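Local coordinates for peptidoglycan recognition protein-LC isoform LCx (Drosophila melanogaster, PDB 2F2L) that binds an anhydro-muropeptide of the meso-diaminopimelic acid type and probably serves as the peptidoglycan-sensing ectodomain of a receptor of the amidase-like recognition family, at residues 18-29 with 83-94. Numbering follows the deposited sequence.
With MLD (glcnac(beta1-4)-murnac(1,6-anhydro)-L-ala-gamma-D-glu-meso-a2pm-D-ala), chain G; SO4 (sulfate ion), chain F.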
loop_
_atom_site.group_PDB
_atom_site.type_symbol
_atom_site.label_atom_id
_atom_site.label_comp_id
_atom_site.label_asym_id
_atom_site.label_seq_id
_atom_site.Cartn_x
_atom_site.Cartn_y
_atom_site.Cartn_z
ATOM N N LEU B 18 -0.309 -19.314 -17.578
ATOM C CA LEU B 18 -1.070 -18.105 -17.880
ATOM C C LEU B 18 -1.577 -18.137 -19.311
ATOM O O LEU B 18 -1.025 -18.839 -20.158
ATOM C CB LEU B 18 -0.218 -16.854 -17.629
ATOM C CG LEU B 18 0.374 -16.738 -16.217
ATOM C CD1 LEU B 18 1.181 -15.471 -16.060
ATOM C CD2 LEU B 18 -0.723 -16.810 -15.146
ATOM N N ASP B 19 -2.647 -17.385 -19.562
ATOM C CA ASP B 19 -3.207 -17.227 -20.898
ATOM C C ASP B 19 -2.251 -16.431 -21.780
ATOM O O ASP B 19 -1.698 -15.415 -21.355
ATOM C CB ASP B 19 -4.552 -16.481 -20.853
ATOM C CG ASP B 19 -5.675 -17.296 -20.236
ATOM O OD1 ASP B 19 -5.551 -18.533 -20.106
ATOM O OD2 ASP B 19 -6.703 -16.681 -19.886
ATOM N N ALA B 20 -2.085 -16.896 -23.013
ATOM C CA ALA B 20 -1.241 -16.241 -23.992
ATOM C C ALA B 20 -2.004 -15.145 -24.745
ATOM O O ALA B 20 -3.216 -15.238 -24.950
ATOM C CB ALA B 20 -0.696 -17.257 -24.963
ATOM N N GLN B 21 -1.275 -14.108 -25.146
ATOM C CA GLN B 21 -1.836 -13.004 -25.914
ATOM C C GLN B 21 -1.718 -13.292 -27.392
ATOM O O GLN B 21 -0.789 -13.972 -27.814
ATOM C CB GLN B 21 -1.057 -11.722 -25.638
ATOM C CG GLN B 21 -1.001 -11.305 -24.196
ATOM C CD GLN B 21 -1.783 -10.038 -23.922
ATOM O OE1 GLN B 21 -2.855 -9.811 -24.479
ATOM N NE2 GLN B 21 -1.242 -9.202 -23.057
ATOM N N GLN B 22 -2.660 -12.760 -28.171
ATOM C CA GLN B 22 -2.496 -12.648 -29.621
ATOM C C GLN B 22 -1.569 -11.464 -29.873
ATOM O O GLN B 22 -1.826 -10.338 -29.403
ATOM C CB GLN B 22 -3.841 -12.446 -30.330
ATOM C CG GLN B 22 -3.725 -12.320 -31.863
ATOM C CD GLN B 22 -4.822 -13.059 -32.631
ATOM O OE1 GLN B 22 -5.797 -13.541 -32.047
ATOM N NE2 GLN B 22 -4.656 -13.161 -33.948
ATOM N N LEU B 23 -0.469 -11.734 -30.568
ATOM C CA LEU B 23 0.490 -10.709 -30.927
ATOM C C LEU B 23 0.262 -10.340 -32.393
ATOM O O LEU B 23 -0.209 -11.174 -33.166
ATOM C CB LEU B 23 1.916 -11.218 -30.714
ATOM C CG LEU B 23 2.312 -11.676 -29.304
ATOM C CD1 LEU B 23 3.706 -12.320 -29.342
ATOM C CD2 LEU B 23 2.289 -10.536 -28.326
ATOM N N PRO B 24 0.577 -9.089 -32.782
ATOM C CA PRO B 24 1.078 -7.975 -31.962
ATOM C C PRO B 24 -0.012 -7.310 -31.131
ATOM O O PRO B 24 -1.175 -7.371 -31.488
ATOM C CB PRO B 24 1.612 -6.984 -33.004
ATOM C CG PRO B 24 0.796 -7.257 -34.230
ATOM C CD PRO B 24 0.457 -8.713 -34.207
ATOM N N ILE B 25 0.379 -6.676 -30.033
ATOM C CA ILE B 25 -0.558 -6.015 -29.133
ATOM C C ILE B 25 -0.556 -4.534 -29.463
ATOM O O ILE B 25 0.505 -3.956 -29.694
ATOM C CB ILE B 25 -0.124 -6.232 -27.657
ATOM C CG1 ILE B 25 -0.353 -7.687 -27.256
ATOM C CG2 ILE B 25 -0.852 -5.293 -26.693
ATOM C CD1 ILE B 25 0.628 -8.150 -26.219
ATOM N N ASN B 26 -1.722 -3.903 -29.503
ATOM C CA ASN B 26 -1.734 -2.476 -29.820
ATOM C C ASN B 26 -2.318 -1.571 -28.741
ATOM O O ASN B 26 -2.768 -0.463 -29.035
ATOM C CB ASN B 26 -2.352 -2.225 -31.198
ATOM C CG ASN B 26 -3.805 -1.969 -31.150
ATOM O OD1 ASN B 26 -4.575 -2.773 -30.604
ATOM N ND2 ASN B 26 -4.215 -0.834 -31.725
ATOM N N ARG B 27 -2.250 -2.032 -27.493
ATOM C CA ARG B 27 -2.632 -1.222 -26.327
ATOM C C ARG B 27 -1.570 -1.353 -25.246
ATOM O O ARG B 27 -1.139 -2.462 -24.939
ATOM C CB ARG B 27 -3.990 -1.695 -25.793
ATOM C CG ARG B 27 -4.529 -0.934 -24.608
ATOM C CD ARG B 27 -5.841 -1.565 -24.078
ATOM N NE ARG B 27 -6.825 -1.785 -25.135
ATOM C CZ ARG B 27 -7.642 -2.841 -25.237
ATOM N NH1 ARG B 27 -7.599 -3.854 -24.364
ATOM N NH2 ARG B 27 -8.503 -2.895 -26.245
ATOM N N VAL B 28 -1.138 -0.216 -24.700
ATOM C CA VAL B 28 -0.250 -0.162 -23.538
ATOM C C VAL B 28 -0.926 0.669 -22.452
ATOM O O VAL B 28 -1.484 1.733 -22.742
ATOM C CB VAL B 28 1.119 0.487 -23.875
ATOM C CG1 VAL B 28 1.949 0.743 -22.595
ATOM C CG2 VAL B 28 1.901 -0.376 -24.838
ATOM N N VAL B 29 -0.859 0.187 -21.206
ATOM C CA VAL B 29 -1.461 0.867 -20.065
ATOM C C VAL B 29 -0.387 1.158 -19.022
ATOM O O VAL B 29 0.252 0.249 -18.499
ATOM C CB VAL B 29 -2.599 0.032 -19.450
ATOM C CG1 VAL B 29 -3.226 0.785 -18.283
ATOM C CG2 VAL B 29 -3.656 -0.285 -20.502
ATOM N N ASP B 83 4.198 -11.869 -23.683
ATOM C CA ASP B 83 3.398 -12.938 -24.284
ATOM C C ASP B 83 2.184 -13.405 -23.482
ATOM O O ASP B 83 1.443 -14.255 -23.964
ATOM C CB ASP B 83 4.284 -14.171 -24.530
ATOM C CG ASP B 83 5.398 -13.918 -25.536
ATOM O OD1 ASP B 83 5.478 -12.828 -26.124
ATOM O OD2 ASP B 83 6.196 -14.845 -25.760
ATOM N N TYR B 84 1.984 -12.885 -22.271
ATOM C CA TYR B 84 0.895 -13.362 -21.424
ATOM C C TYR B 84 -0.008 -12.253 -20.947
ATOM O O TYR B 84 0.417 -11.116 -20.776
ATOM C CB TYR B 84 1.436 -14.148 -20.221
ATOM C CG TYR B 84 2.188 -15.356 -20.667
ATOM C CD1 TYR B 84 1.515 -16.501 -21.090
ATOM C CD2 TYR B 84 3.571 -15.343 -20.730
ATOM C CE1 TYR B 84 2.212 -17.614 -21.533
ATOM C CE2 TYR B 84 4.272 -16.437 -21.171
ATOM C CZ TYR B 84 3.590 -17.566 -21.566
ATOM O OH TYR B 84 4.313 -18.636 -21.995
ATOM N N VAL B 85 -1.259 -12.623 -20.714
ATOM C CA VAL B 85 -2.291 -11.698 -20.273
ATOM C C VAL B 85 -2.035 -11.355 -18.803
ATOM O O VAL B 85 -1.863 -12.245 -17.982
ATOM C CB VAL B 85 -3.691 -12.310 -20.422
ATOM C CG1 VAL B 85 -4.752 -11.329 -19.963
ATOM C CG2 VAL B 85 -3.954 -12.766 -21.882
ATOM N N GLY B 86 -1.995 -10.063 -18.495
ATOM C CA GLY B 86 -1.784 -9.590 -17.137
ATOM C C GLY B 86 -3.028 -9.473 -16.262
ATOM O O GLY B 86 -4.115 -9.907 -16.620
ATOM N N ALA B 87 -2.819 -8.900 -15.078
ATOM C CA ALA B 87 -3.869 -8.599 -14.131
ATOM C C ALA B 87 -3.564 -7.199 -13.588
ATOM O O ALA B 87 -3.147 -7.022 -12.448
ATOM C CB ALA B 87 -3.892 -9.643 -13.019
ATOM N N HIS B 88 -3.719 -6.206 -14.450
ATOM C CA HIS B 88 -3.343 -4.821 -14.114
ATOM C C HIS B 88 -4.445 -3.806 -14.401
ATOM O O HIS B 88 -4.480 -2.756 -13.775
ATOM C CB HIS B 88 -2.040 -4.427 -14.840
ATOM C CG HIS B 88 -2.066 -4.691 -16.312
ATOM N ND1 HIS B 88 -2.724 -3.871 -17.206
ATOM C CD2 HIS B 88 -1.529 -5.697 -17.046
ATOM C CE1 HIS B 88 -2.613 -4.380 -18.423
ATOM N NE2 HIS B 88 -1.892 -5.488 -18.352
ATOM N N THR B 89 -5.338 -4.114 -15.350
ATOM C CA THR B 89 -6.372 -3.194 -15.771
ATOM C C THR B 89 -7.627 -4.008 -16.131
ATOM O O THR B 89 -7.700 -4.637 -17.200
ATOM C CB THR B 89 -5.896 -2.368 -16.988
ATOM O OG1 THR B 89 -4.554 -1.897 -16.768
ATOM C CG2 THR B 89 -6.829 -1.186 -17.221
ATOM N N LYS B 90 -8.585 -4.034 -15.215
ATOM C CA LYS B 90 -9.739 -4.907 -15.341
ATOM C C LYS B 90 -10.500 -4.575 -16.611
ATOM O O LYS B 90 -10.818 -3.405 -16.857
ATOM C CB LYS B 90 -10.670 -4.745 -14.138
ATOM C CG LYS B 90 -11.919 -5.612 -14.182
ATOM C CD LYS B 90 -11.757 -6.929 -13.443
ATOM C CE LYS B 90 -12.292 -6.849 -12.023
ATOM N NZ LYS B 90 -11.341 -6.123 -11.130
ATOM N N GLY B 91 -10.783 -5.612 -17.404
ATOM C CA GLY B 91 -11.518 -5.477 -18.656
ATOM C C GLY B 91 -10.593 -5.207 -19.826
ATOM O O GLY B 91 -10.992 -5.362 -20.980
ATOM N N TYR B 92 -9.348 -4.825 -19.544
ATOM C CA TYR B 92 -8.406 -4.444 -20.596
ATOM C C TYR B 92 -7.097 -5.202 -20.573
ATOM O O TYR B 92 -6.142 -4.798 -21.246
ATOM C CB TYR B 92 -8.136 -2.946 -20.519
ATOM C CG TYR B 92 -9.374 -2.147 -20.780
ATOM C CD1 TYR B 92 -9.797 -1.884 -22.079
ATOM C CD2 TYR B 92 -10.149 -1.686 -19.724
ATOM C CE1 TYR B 92 -10.964 -1.157 -22.314
ATOM C CE2 TYR B 92 -11.295 -0.973 -19.941
ATOM C CZ TYR B 92 -11.709 -0.709 -21.234
ATOM O OH TYR B 92 -12.864 0.016 -21.408
ATOM N N ASN B 93 -7.029 -6.289 -19.821
ATOM C CA ASN B 93 -5.783 -7.035 -19.710
ATOM C C ASN B 93 -5.474 -7.791 -21.004
ATOM O O ASN B 93 -4.334 -7.790 -21.477
ATOM C CB ASN B 93 -5.833 -8.005 -18.529
ATOM C CG ASN B 93 -5.810 -7.293 -17.194
ATOM O OD1 ASN B 93 -4.971 -6.423 -16.956
ATOM N ND2 ASN B 93 -6.731 -7.657 -16.314
ATOM N N ARG B 94 -6.496 -8.437 -21.556
ATOM C CA ARG B 94 -6.382 -9.107 -22.837
ATOM C C ARG B 94 -6.168 -8.064 -23.933
ATOM O O ARG B 94 -6.962 -7.147 -24.092
ATOM C CB ARG B 94 -7.640 -9.932 -23.102
ATOM C CG ARG B 94 -7.713 -10.565 -24.457
ATOM C CD ARG B 94 -7.031 -11.914 -24.497
ATOM N NE ARG B 94 -7.753 -12.947 -23.750
ATOM C CZ ARG B 94 -7.372 -14.220 -23.671
ATOM N NH1 ARG B 94 -6.276 -14.644 -24.295
ATOM N NH2 ARG B 94 -8.093 -15.076 -22.962
HETATM C CAA MLD G . -2.252 6.501 -5.594
HETATM C CAB MLD G . -3.109 5.508 -6.365
HETATM O OAC MLD G . -2.832 5.207 -7.518
HETATM N N2 MLD G . -4.140 5.017 -5.683
HETATM C C2 MLD G . -5.114 4.080 -6.232
HETATM C C3 MLD G . -6.500 4.673 -5.965
HETATM O O3 MLD G . -6.674 5.965 -6.579
HETATM C C4 MLD G . -7.598 3.690 -6.358
HETATM O O4 MLD G . -8.825 4.233 -5.903
HETATM C C5 MLD G . -7.356 2.347 -5.661
HETATM C C6 MLD G . -8.311 1.205 -6.052
HETATM O O6 MLD G . -8.090 0.095 -5.133
HETATM O O5 MLD G . -6.067 1.885 -6.058
HETATM C C1 MLD G . -4.999 2.724 -5.560
HETATM O O1 MLD G . -3.774 2.146 -5.928
HETATM C CA4 MLD G . -3.487 0.954 -5.157
HETATM C CA5 MLD G . -3.058 1.174 -3.706
HETATM O OA5 MLD G . -1.718 0.662 -3.393
HETATM C CA6 MLD G . -3.920 0.183 -3.003
HETATM O OA6 MLD G . -3.231 -1.041 -3.158
HETATM C CA1 MLD G . -1.900 -0.736 -3.672
HETATM C CA2 MLD G . -1.913 -0.971 -5.191
HETATM N NAD MLD G . -0.551 -1.320 -5.651
HETATM C CAE MLD G . -0.283 -2.426 -6.321
HETATM C CAF MLD G . 1.178 -2.599 -6.684
HETATM O OAG MLD G . -1.127 -3.258 -6.655
HETATM C CA3 MLD G . -2.373 0.278 -5.940
HETATM O OAH MLD G . -2.886 -0.041 -7.281
HETATM C CAI MLD G . -1.941 0.193 -8.353
HETATM C CAJ MLD G . -2.042 1.590 -8.922
HETATM C CAL MLD G . -2.210 -0.815 -9.490
HETATM O OAM MLD G . -1.536 -0.705 -10.509
HETATM N N MLD G . -3.134 -1.759 -9.316
HETATM C CA MLD G . -3.449 -2.793 -10.310
HETATM C CB MLD G . -2.509 -3.964 -10.006
HETATM C C MLD G . -4.901 -3.237 -10.059
HETATM O O MLD G . -5.257 -3.580 -8.929
HETATM N NAN MLD G . -5.691 -3.183 -11.128
HETATM C CAO MLD G . -7.116 -3.551 -11.152
HETATM C CAP MLD G . -7.972 -2.453 -11.861
HETATM O OBA MLD G . -9.073 -2.822 -12.280
HETATM O OAQ MLD G . -7.521 -1.291 -12.011
HETATM C CBB MLD G . -7.289 -4.794 -12.018
HETATM C CBC MLD G . -6.694 -6.068 -11.441
HETATM C CBD MLD G . -7.026 -7.239 -12.381
HETATM O OBE MLD G . -7.246 -7.061 -13.580
HETATM N NBF MLD G . -7.060 -8.425 -11.810
HETATM C CBG MLD G . -7.360 -9.647 -12.567
HETATM C CBH MLD G . -8.832 -9.629 -13.025
HETATM O OBI MLD G . -9.731 -9.288 -12.258
HETATM N NBJ MLD G . -9.031 -9.965 -14.298
HETATM C CBK MLD G . -10.365 -10.035 -14.934
HETATM C CBL MLD G . -10.543 -11.442 -15.516
HETATM C CBM MLD G . -10.570 -9.017 -16.077
HETATM O OBO MLD G . -9.554 -8.592 -16.687
HETATM O OBN MLD G . -11.760 -8.704 -16.327
HETATM C CBP MLD G . -7.042 -10.861 -11.679
HETATM C CBQ MLD G . -6.950 -12.164 -12.494
HETATM C CBR MLD G . -6.482 -13.330 -11.619
HETATM C CBS MLD G . -5.854 -14.470 -12.423
HETATM C CBT MLD G . -4.470 -14.038 -12.925
HETATM O OBV MLD G . -3.564 -13.979 -12.077
HETATM O OBU MLD G . -4.346 -13.784 -14.140
HETATM N NBW MLD G . -6.718 -14.810 -13.560
HETATM S S SO4 F . -11.822 -4.304 -25.733
HETATM O O1 SO4 F . -12.709 -4.496 -24.583
HETATM O O2 SO4 F . -12.520 -4.637 -26.977
HETATM O O3 SO4 F . -10.658 -5.184 -25.601
HETATM O O4 SO4 F . -11.407 -2.904 -25.783
HETATM O O HOH W 1 -5.427 -12.893 -26.916
#
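Gln21 chi1 (-57°) sets CG against the Tyr84 carbonyl carbon, and the bend at chi2 turns NE2 into a weak bond to Tyr84 O (3.4 Å). The firmer amide partners are Gly95 N for OE1 and Ser96 O for NE2. Arg27 leaves strand 25-32 extended and bends only at chi3 (-51°). This brings its guanidinium to the edge of the Tyr92 ring, with Tyr92 CD1 over one guanidinium face, 3.7 Å from NH1. Arg27 NH2 also donates to O3 (3.2 Å) of a sulfate probably from the crystallisation liquor.

The backbones meet in a single antiparallel bridge, Ala20 with Tyr84, a non-hydrogen-bonded pair. Val85 N bonds to Asp19 O (2.9 Å, 169°) and Gln21 N to Asp83 O (3.0 Å). Tyr84 CD1 packs on Leu18 CB. Farther along, Val29 CG1 rests on Thr89 OG1 (3.4 Å).

Asn93 OD1 takes His88 N and Thr89 N from opposite faces of its amide plane. Its ND2 donates to muropeptide OBE (2.8 Å). The muropeptide also bonds to His88 O and Lys90 N, along the loop that the bridge and buried Gln21 hold to residues 18-21. Asp19 and Arg94 form a long salt bridge, out of the guanidinium plane, so its pull is probably electrostatic alone.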